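Long-range contact in assembly chaperone of ribosomal protein L4 (Acl4) (Chaetomium thermophilum, PDB 5TQB), which probably binds newly made ribosomal protein L4 through its helical TPR-type fold and chaperones it toward ribosome assembly: residues A61-G75 with P85-E97. Residues are numbered along the deposited sequence; the frame is centred on the assembly and turned at random.
Sequences ARNYYAAAVKVDEDG and PEKFLWLAQLSEE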
ATOM      1  N   ALA B  61      11.830  -8.534  17.792  1.00 60.23           N
ATOM      2  CA  ALA B  61      10.413  -8.776  17.562  1.00 58.90           C
ATOM      3  C   ALA B  61      10.026 -10.224  17.855  1.00 65.31           C
ATOM      4  O   ALA B  61       8.963 -10.480  18.424  1.00 67.33           O
ATOM      5  CB  ALA B  61      10.047  -8.416  16.147  1.00 53.50           C
ATOM      6  N   ARG B  62      10.888 -11.168  17.476  1.00 64.17           N
ATOM      7  CA  ARG B  62      10.603 -12.582  17.696  1.00 64.29           C
ATOM      8  C   ARG B  62      10.568 -12.904  19.188  1.00 63.64           C
ATOM      9  O   ARG B  62       9.674 -13.608  19.663  1.00 65.86           O
ATOM     10  CB  ARG B  62      11.636 -13.469  16.989  1.00 63.67           C
ATOM     11  CG  ARG B  62      11.345 -14.959  17.112  1.00 67.51           C
ATOM     12  CD  ARG B  62      12.399 -15.835  16.420  1.00 70.14           C
ATOM     13  NE  ARG B  62      12.592 -15.483  15.011  1.00 67.06           N
ATOM     14  CZ  ARG B  62      13.603 -14.755  14.538  1.00 67.10           C
ATOM     15  NH1 ARG B  62      14.545 -14.286  15.350  1.00 69.87           N
ATOM     16  NH2 ARG B  62      13.677 -14.492  13.242  1.00 65.62           N
ATOM     17  N   ASN B  63      11.546 -12.391  19.925  1.00 63.76           N
ATOM     18  CA  ASN B  63      11.618 -12.635  21.361  1.00 68.73           C
ATOM     19  C   ASN B  63      10.407 -12.067  22.114  1.00 64.87           C
ATOM     20  O   ASN B  63       9.897 -12.693  23.045  1.00 67.87           O
ATOM     21  CB  ASN B  63      12.921 -12.062  21.926  1.00 75.14           C
ATOM     22  CG  ASN B  63      14.154 -12.723  21.333  1.00 79.95           C
ATOM     23  OD1 ASN B  63      14.188 -13.940  21.138  1.00 81.63           O
ATOM     24  ND2 ASN B  63      15.171 -11.921  21.035  1.00 80.79           N
ATOM     25  N   TYR B  64       9.937 -10.895  21.699  1.00 59.94           N
ATOM     26  CA  TYR B  64       8.794 -10.259  22.349  1.00 63.59           C
ATOM     27  C   TYR B  64       7.510 -11.024  22.053  1.00 63.57           C
ATOM     28  O   TYR B  64       6.703 -11.278  22.949  1.00 65.32           O
ATOM     29  CB  TYR B  64       8.649  -8.805  21.892  1.00 61.91           C
ATOM     30  CG  TYR B  64       9.600  -7.840  22.571  1.00 64.42           C
ATOM     31  CD1 TYR B  64       9.609  -7.704  23.952  1.00 67.93           C
ATOM     32  CD2 TYR B  64      10.467  -7.048  21.831  1.00 64.36           C
ATOM     33  CE1 TYR B  64      10.466  -6.825  24.574  1.00 68.48           C
ATOM     34  CE2 TYR B  64      11.327  -6.163  22.448  1.00 65.38           C
ATOM     35  CZ  TYR B  64      11.319  -6.055  23.823  1.00 67.53           C
ATOM     36  OH  TYR B  64      12.169  -5.176  24.456  1.00 69.66           O
ATOM     37  N   TYR B  65       7.329 -11.387  20.789  1.00 59.42           N
ATOM     38  CA  TYR B  65       6.156 -12.138  20.372  1.00 57.70           C
ATOM     39  C   TYR B  65       6.165 -13.527  21.013  1.00 60.51           C
ATOM     40  O   TYR B  65       5.114 -14.051  21.374  1.00 63.47           O
ATOM     41  CB  TYR B  65       6.107 -12.244  18.842  1.00 57.26           C
ATOM     42  CG  TYR B  65       5.495 -11.045  18.143  1.00 56.59           C
ATOM     43  CD1 TYR B  65       4.253 -10.551  18.522  1.00 60.60           C
ATOM     44  CD2 TYR B  65       6.159 -10.406  17.102  1.00 57.50           C
ATOM     45  CE1 TYR B  65       3.691  -9.458  17.888  1.00 61.01           C
ATOM     46  CE2 TYR B  65       5.603  -9.310  16.458  1.00 55.91           C
ATOM     47  CZ  TYR B  65       4.368  -8.842  16.855  1.00 59.04           C
ATOM     48  OH  TYR B  65       3.806  -7.751  16.217  1.00 59.66           O
ATOM     49  N   ALA B  66       7.351 -14.108  21.166  1.00 59.88           N
ATOM     50  CA  ALA B  66       7.493 -15.411  21.815  1.00 62.14           C
ATOM     51  C   ALA B  66       7.130 -15.338  23.299  1.00 63.73           C
ATOM     52  O   ALA B  66       6.461 -16.226  23.834  1.00 61.20           O
ATOM     53  CB  ALA B  66       8.913 -15.927  21.648  1.00 61.66           C
ATOM     54  N   ALA B  67       7.581 -14.278  23.963  1.00 64.96           N
ATOM     55  CA  ALA B  67       7.286 -14.080  25.378  1.00 62.51           C
ATOM     56  C   ALA B  67       5.792 -13.853  25.578  1.00 61.15           C
ATOM     57  O   ALA B  67       5.220 -14.270  26.583  1.00 66.05           O
ATOM     58  CB  ALA B  67       8.079 -12.909  25.922  1.00 63.27           C
ATOM     59  N   ALA B  68       5.161 -13.198  24.611  1.00 59.90           N
ATOM     60  CA  ALA B  68       3.725 -12.961  24.670  1.00 60.26           C
ATOM     61  C   ALA B  68       2.963 -14.281  24.628  1.00 64.32           C
ATOM     62  O   ALA B  68       1.947 -14.446  25.311  1.00 65.61           O
ATOM     63  CB  ALA B  68       3.293 -12.052  23.532  1.00 58.29           C
ATOM     64  N   VAL B  69       3.461 -15.226  23.838  1.00 64.26           N
ATOM     65  CA  VAL B  69       2.832 -16.539  23.736  1.00 63.32           C
ATOM     66  C   VAL B  69       2.935 -17.291  25.058  1.00 65.59           C
ATOM     67  O   VAL B  69       1.967 -17.899  25.510  1.00 67.82           O
ATOM     68  CB  VAL B  69       3.468 -17.376  22.609  1.00 64.90           C
ATOM     69  CG1 VAL B  69       2.984 -18.824  22.653  1.00 65.12           C
ATOM     70  CG2 VAL B  69       3.144 -16.760  21.263  1.00 62.97           C
ATOM     71  N   LYS B  70       4.112 -17.252  25.673  1.00 66.08           N
ATOM     72  CA  LYS B  70       4.328 -17.953  26.930  1.00 71.30           C
ATOM     73  C   LYS B  70       3.393 -17.433  28.020  1.00 74.80           C
ATOM     74  O   LYS B  70       3.076 -18.154  28.961  1.00 77.53           O
ATOM     75  CB  LYS B  70       5.789 -17.831  27.366  1.00 76.78           C
ATOM     76  CG  LYS B  70       6.744 -18.653  26.513  1.00 83.43           C
ATOM     77  CD  LYS B  70       8.198 -18.262  26.742  1.00 89.66           C
ATOM     78  CE  LYS B  70       9.112 -18.908  25.711  1.00 93.85           C
ATOM     79  NZ  LYS B  70      10.434 -18.227  25.629  1.00 97.59           N
ATOM     80  N   VAL B  71       2.944 -16.189  27.877  1.00 75.46           N
ATOM     81  CA  VAL B  71       1.995 -15.588  28.814  1.00 77.35           C
ATOM     82  C   VAL B  71       0.551 -15.991  28.503  1.00 76.89           C
ATOM     83  O   VAL B  71      -0.291 -16.014  29.394  1.00 77.36           O
ATOM     84  CB  VAL B  71       2.105 -14.045  28.785  1.00 80.06           C
ATOM     85  CG1 VAL B  71       0.968 -13.388  29.555  1.00 84.84           C
ATOM     86  CG2 VAL B  71       3.443 -13.599  29.349  1.00 80.19           C
ATOM     87  N   ASP B  72       0.272 -16.305  27.238  1.00 78.40           N
ATOM     88  CA  ASP B  72      -1.088 -16.619  26.785  1.00 77.02           C
ATOM     89  C   ASP B  72      -1.047 -17.746  25.746  1.00 74.70           C
ATOM     90  O   ASP B  72      -1.347 -17.541  24.565  1.00 71.29           O
ATOM     91  CB  ASP B  72      -1.737 -15.354  26.196  1.00 76.30           C
ATOM     92  CG  ASP B  72      -3.205 -15.546  25.839  1.00 76.90           C
ATOM     93  OD1 ASP B  72      -3.886 -16.368  26.489  1.00 77.74           O
ATOM     94  OD2 ASP B  72      -3.680 -14.859  24.907  1.00 77.52           O
ATOM     95  N   GLU B  73      -0.683 -18.940  26.202  1.00 77.53           N
ATOM     96  CA  GLU B  73      -0.332 -20.041  25.303  1.00 77.75           C
ATOM     97  C   GLU B  73      -1.454 -20.470  24.351  1.00 73.49           C
ATOM     98  O   GLU B  73      -1.188 -20.837  23.207  1.00 72.83           O
ATOM     99  CB  GLU B  73       0.149 -21.247  26.112  1.00 84.11           C
ATOM    100  CG  GLU B  73       1.200 -22.078  25.390  1.00 93.42           C
ATOM    101  CD  GLU B  73       2.617 -21.580  25.637  1.00 98.52           C
ATOM    102  OE1 GLU B  73       3.518 -21.925  24.841  1.00 99.23           O
ATOM    103  OE2 GLU B  73       2.827 -20.853  26.631  1.00100.80           O
ATOM    104  N   ASP B  74      -2.697 -20.427  24.820  1.00 72.55           N
ATOM    105  CA  ASP B  74      -3.836 -20.873  24.016  1.00 73.19           C
ATOM    106  C   ASP B  74      -4.613 -19.714  23.395  1.00 69.99           C
ATOM    107  O   ASP B  74      -5.574 -19.936  22.659  1.00 66.14           O
ATOM    108  CB  ASP B  74      -4.777 -21.737  24.862  1.00 82.05           C
ATOM    109  CG  ASP B  74      -5.403 -20.972  26.015  1.00 87.48           C
ATOM    110  OD1 ASP B  74      -4.823 -19.949  26.443  1.00 87.73           O
ATOM    111  OD2 ASP B  74      -6.475 -21.403  26.497  1.00 90.40           O
ATOM    112  N   GLY B  75      -4.199 -18.485  23.699  1.00 70.70           N
ATOM    113  CA  GLY B  75      -4.818 -17.300  23.128  1.00 70.83           C
ATOM    114  C   GLY B  75      -6.222 -17.017  23.633  1.00 74.67           C
ATOM    115  O   GLY B  75      -6.952 -16.221  23.042  1.00 74.56           O
ATOM    116  N   PRO B  85      -4.560 -13.031  18.521  1.00 62.96           N
ATOM    117  CA  PRO B  85      -3.922 -14.064  17.696  1.00 63.87           C
ATOM    118  C   PRO B  85      -2.722 -13.560  16.890  1.00 62.97           C
ATOM    119  O   PRO B  85      -1.980 -14.372  16.329  1.00 63.39           O
ATOM    120  CB  PRO B  85      -5.049 -14.500  16.757  1.00 65.02           C
ATOM    121  CG  PRO B  85      -5.943 -13.315  16.666  1.00 63.75           C
ATOM    122  CD  PRO B  85      -5.882 -12.641  17.999  1.00 62.60           C
ATOM    123  N   GLU B  86      -2.541 -12.242  16.855  1.00 59.94           N
ATOM    124  CA  GLU B  86      -1.510 -11.589  16.050  1.00 61.47           C
ATOM    125  C   GLU B  86      -0.121 -12.162  16.308  1.00 59.84           C
ATOM    126  O   GLU B  86       0.651 -12.382  15.370  1.00 56.31           O
ATOM    127  CB  GLU B  86      -1.516 -10.080  16.333  1.00 70.07           C
ATOM    128  CG  GLU B  86      -0.470  -9.275  15.572  1.00 74.28           C
ATOM    129  CD  GLU B  86      -0.404  -7.818  16.012  1.00 78.78           C
ATOM    130  OE1 GLU B  86      -1.419  -7.302  16.525  1.00 83.36           O
ATOM    131  OE2 GLU B  86       0.670  -7.193  15.849  1.00 77.37           O
ATOM    132  N   LYS B  87       0.190 -12.407  17.577  1.00 59.02           N
ATOM    133  CA  LYS B  87       1.509 -12.914  17.954  1.00 59.36           C
ATOM    134  C   LYS B  87       1.831 -14.284  17.339  1.00 57.53           C
ATOM    135  O   LYS B  87       2.989 -14.570  17.029  1.00 60.34           O
ATOM    136  CB  LYS B  87       1.643 -12.975  19.479  1.00 60.76           C
ATOM    137  CG  LYS B  87       0.572 -13.791  20.184  1.00 63.99           C
ATOM    138  CD  LYS B  87       0.680 -13.635  21.698  1.00 70.73           C
ATOM    139  CE  LYS B  87      -0.413 -14.393  22.438  1.00 73.95           C
ATOM    140  NZ  LYS B  87      -1.759 -13.769  22.281  1.00 75.53           N
ATOM    141  N   PHE B  88       0.819 -15.131  17.169  1.00 54.09           N
ATOM    142  CA  PHE B  88       1.034 -16.444  16.567  1.00 57.58           C
ATOM    143  C   PHE B  88       1.387 -16.292  15.096  1.00 57.11           C
ATOM    144  O   PHE B  88       2.281 -16.968  14.587  1.00 57.60           O
ATOM    145  CB  PHE B  88      -0.210 -17.326  16.712  1.00 59.66           C
ATOM    146  CG  PHE B  88      -0.596 -17.597  18.137  1.00 61.34           C
ATOM    147  CD1 PHE B  88       0.101 -18.520  18.893  1.00 63.17           C
ATOM    148  CD2 PHE B  88      -1.657 -16.927  18.717  1.00 62.18           C
ATOM    149  CE1 PHE B  88      -0.252 -18.771  20.206  1.00 64.95           C
ATOM    150  CE2 PHE B  88      -2.018 -17.173  20.028  1.00 63.71           C
ATOM    151  CZ  PHE B  88      -1.313 -18.098  20.773  1.00 64.42           C
ATOM    152  N   LEU B  89       0.682 -15.387  14.423  1.00 57.19           N
ATOM    153  CA  LEU B  89       0.843 -15.189  12.989  1.00 55.64           C
ATOM    154  C   LEU B  89       2.203 -14.586  12.673  1.00 56.11           C
ATOM    155  O   LEU B  89       2.826 -14.937  11.668  1.00 54.45           O
ATOM    156  CB  LEU B  89      -0.278 -14.301  12.439  1.00 51.89           C
ATOM    157  CG  LEU B  89      -1.702 -14.730  12.813  1.00 52.88           C
ATOM    158  CD1 LEU B  89      -2.731 -13.783  12.210  1.00 53.57           C
ATOM    159  CD2 LEU B  89      -1.992 -16.165  12.388  1.00 54.19           C
ATOM    160  N   TRP B  90       2.672 -13.684  13.533  1.00 54.53           N
ATOM    161  CA  TRP B  90       3.979 -13.070  13.328  1.00 54.19           C
ATOM    162  C   TRP B  90       5.111 -14.062  13.543  1.00 52.42           C
ATOM    163  O   TRP B  90       6.121 -14.007  12.846  1.00 49.20           O
ATOM    164  CB  TRP B  90       4.175 -11.859  14.242  1.00 56.54           C
ATOM    165  CG  TRP B  90       3.728 -10.579  13.611  1.00 59.50           C
ATOM    166  CD1 TRP B  90       2.669  -9.807  13.985  1.00 58.88           C
ATOM    167  CD2 TRP B  90       4.315  -9.931  12.477  1.00 61.24           C
ATOM    168  NE1 TRP B  90       2.564  -8.715  13.161  1.00 59.87           N
ATOM    169  CE2 TRP B  90       3.565  -8.765  12.228  1.00 59.99           C
ATOM    170  CE3 TRP B  90       5.407 -10.221  11.652  1.00 61.45           C
ATOM    171  CZ2 TRP B  90       3.867  -7.891  11.187  1.00 61.65           C
ATOM    172  CZ3 TRP B  90       5.708  -9.346  10.619  1.00 61.93           C
ATOM    173  CH2 TRP B  90       4.941  -8.196  10.397  1.00 60.54           C
ATOM    174  N   LEU B  91       4.952 -14.955  14.517  1.00 55.71           N
ATOM    175  CA  LEU B  91       5.968 -15.967  14.796  1.00 54.12           C
ATOM    176  C   LEU B  91       6.105 -16.932  13.626  1.00 53.41           C
ATOM    177  O   LEU B  91       7.193 -17.455  13.368  1.00 52.87           O
ATOM    178  CB  LEU B  91       5.627 -16.738  16.067  1.00 54.10           C
ATOM    179  CG  LEU B  91       5.956 -16.019  17.377  1.00 56.60           C
ATOM    180  CD1 LEU B  91       5.251 -16.694  18.534  1.00 59.38           C
ATOM    181  CD2 LEU B  91       7.462 -15.994  17.610  1.00 55.78           C
ATOM    182  N   ALA B  92       4.998 -17.152  12.922  1.00 54.14           N
ATOM    183  CA  ALA B  92       4.973 -18.012  11.743  1.00 57.78           C
ATOM    184  C   ALA B  92       5.804 -17.408  10.613  1.00 58.86           C
ATOM    185  O   ALA B  92       6.570 -18.112   9.956  1.00 58.99           O
ATOM    186  CB  ALA B  92       3.537 -18.232  11.284  1.00 56.95           C
ATOM    187  N   GLN B  93       5.657 -16.103  10.394  1.00 59.37           N
ATOM    188  CA  GLN B  93       6.393 -15.419   9.335  1.00 62.45           C
ATOM    189  C   GLN B  93       7.854 -15.220   9.702  1.00 63.59           C
ATOM    190  O   GLN B  93       8.737 -15.259   8.839  1.00 64.35           O
ATOM    191  CB  GLN B  93       5.769 -14.062   9.032  1.00 67.27           C
ATOM    192  CG  GLN B  93       4.518 -14.148   8.188  1.00 71.51           C
ATOM    193  CD  GLN B  93       3.944 -12.790   7.810  1.00 75.10           C
ATOM    194  OE1 GLN B  93       2.835 -12.716   7.279  1.00 78.54           O
ATOM    195  NE2 GLN B  93       4.689 -11.715   8.072  1.00 74.98           N
ATOM    196  N   LEU B  94       8.101 -15.009  10.988  1.00 62.32           N
ATOM    197  CA  LEU B  94       9.448 -14.742  11.482  1.00 64.21           C
ATOM    198  C   LEU B  94      10.231 -16.023  11.752  1.00 61.04           C
ATOM    199  O   LEU B  94      11.411 -15.972  12.095  1.00 60.99           O
ATOM    200  CB  LEU B  94       9.378 -13.886  12.754  1.00 67.54           C
ATOM    201  CG  LEU B  94       9.318 -12.370  12.526  1.00 70.16           C
ATOM    202  CD1 LEU B  94       8.361 -11.994  11.400  1.00 74.28           C
ATOM    203  CD2 LEU B  94       8.952 -11.624  13.811  1.00 67.36           C
ATOM    204  N   SER B  95       9.574 -17.167  11.588  1.00 60.98           N
ATOM    205  CA  SER B  95      10.202 -18.458  11.849  1.00 60.30           C
ATOM    206  C   SER B  95      11.453 -18.643  11.009  1.00 59.79           C
ATOM    207  O   SER B  95      11.441 -18.418   9.801  1.00 56.68           O
ATOM    208  CB  SER B  95       9.229 -19.595  11.553  1.00 64.06           C
ATOM    209  OG  SER B  95       9.884 -20.848  11.659  1.00 67.00           O
ATOM    210  N   GLU B  96      12.530 -19.057  11.664  1.00 64.14           N
ATOM    211  CA  GLU B  96      13.821 -19.218  11.011  1.00 71.03           C
ATOM    212  C   GLU B  96      13.914 -20.585  10.336  1.00 73.95           C
ATOM    213  O   GLU B  96      14.697 -20.773   9.409  1.00 72.66           O
ATOM    214  CB  GLU B  96      14.960 -19.025  12.017  1.00 77.97           C
ATOM    215  CG  GLU B  96      14.748 -19.717  13.365  1.00 86.77           C
ATOM    216  CD  GLU B  96      13.997 -18.851  14.375  1.00 90.97           C
ATOM    217  OE1 GLU B  96      12.801 -19.122  14.628  1.00 87.55           O
ATOM    218  OE2 GLU B  96      14.607 -17.904  14.919  1.00 95.21           O
ATOM    219  N   GLU B  97      13.112 -21.534  10.807  1.00 76.68           N
ATOM    220  CA  GLU B  97      12.994 -22.831  10.158  1.00 78.64           C
ATOM    221  C   GLU B  97      12.053 -22.734   8.963  1.00 76.82           C
ATOM    222  O   GLU B  97      12.310 -23.309   7.907  1.00 77.68           O
ATOM    223  CB  GLU B  97      12.474 -23.881  11.144  1.00 83.59           C
ATOM    224  CG  GLU B  97      12.147 -25.232  10.496  1.00 89.65           C
ATOM    225  CD  GLU B  97      11.764 -26.309  11.503  1.00 95.26           C
ATOM    226  OE1 GLU B  97      10.800 -27.058  11.231  1.00 94.85           O
ATOM    227  OE2 GLU B  97      12.431 -26.417  12.555  1.00 98.81           O
TER
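With CG set beside the backbone N and anti to the carbonyl carbon (chi1 -84°), Tyr-65 sends its ring from helix 61-71 into a hole bounded by Glu-86, Lys-87, Trp-90 and Leu-91. Trp-90 CB lies over one ring face, 3.9 Å from the Tyr-65 centroid, a CH-pi contact; the indole five-membered ring is nearly parallel but slid aside, barely overlapping. Tyr-65 OH hydrogen-bonds Glu-86 OE2 (3.2 Å) on its anti side, tilted out of the carboxylate plane; Glu-86 OE1 accepts a hydrogen bond from Gln-50 NE2 of helix 41-54. Leu-91 is the reciprocal knob, its CD1 3.4 Å from Val-69 CG2 and its CD2 near Ala-66. Arg-62 extends, then bends at chi3 (-55°), which turns NE and NH2 side-on to Leu-94 O, at 3.2 and 2.9 Å; both bonds lie in the guanidinium plane, with NH2 in the carbonyl plane and NE above it. Two donors thus grip one oxygen, while Glu-96 OE2 sits over a guanidinium face as a purely ionic partner. Lys-87 CD packs 3.6 Å from Ala-68 CB; Lys-87 NZ hydrogen-bonds chiefly to Gly-84 O and makes a weak, long salt bridge to Asp-72 OD2. The axes of 61-71 and 86-94 approach to 9.1 Å, N-to-C directions at 137°; with mutual knobs-into-holes, this fits neighbouring helices in a TPR-type solenoid, here joining helix 58-71, within the predicted repeat, to helix 86-94.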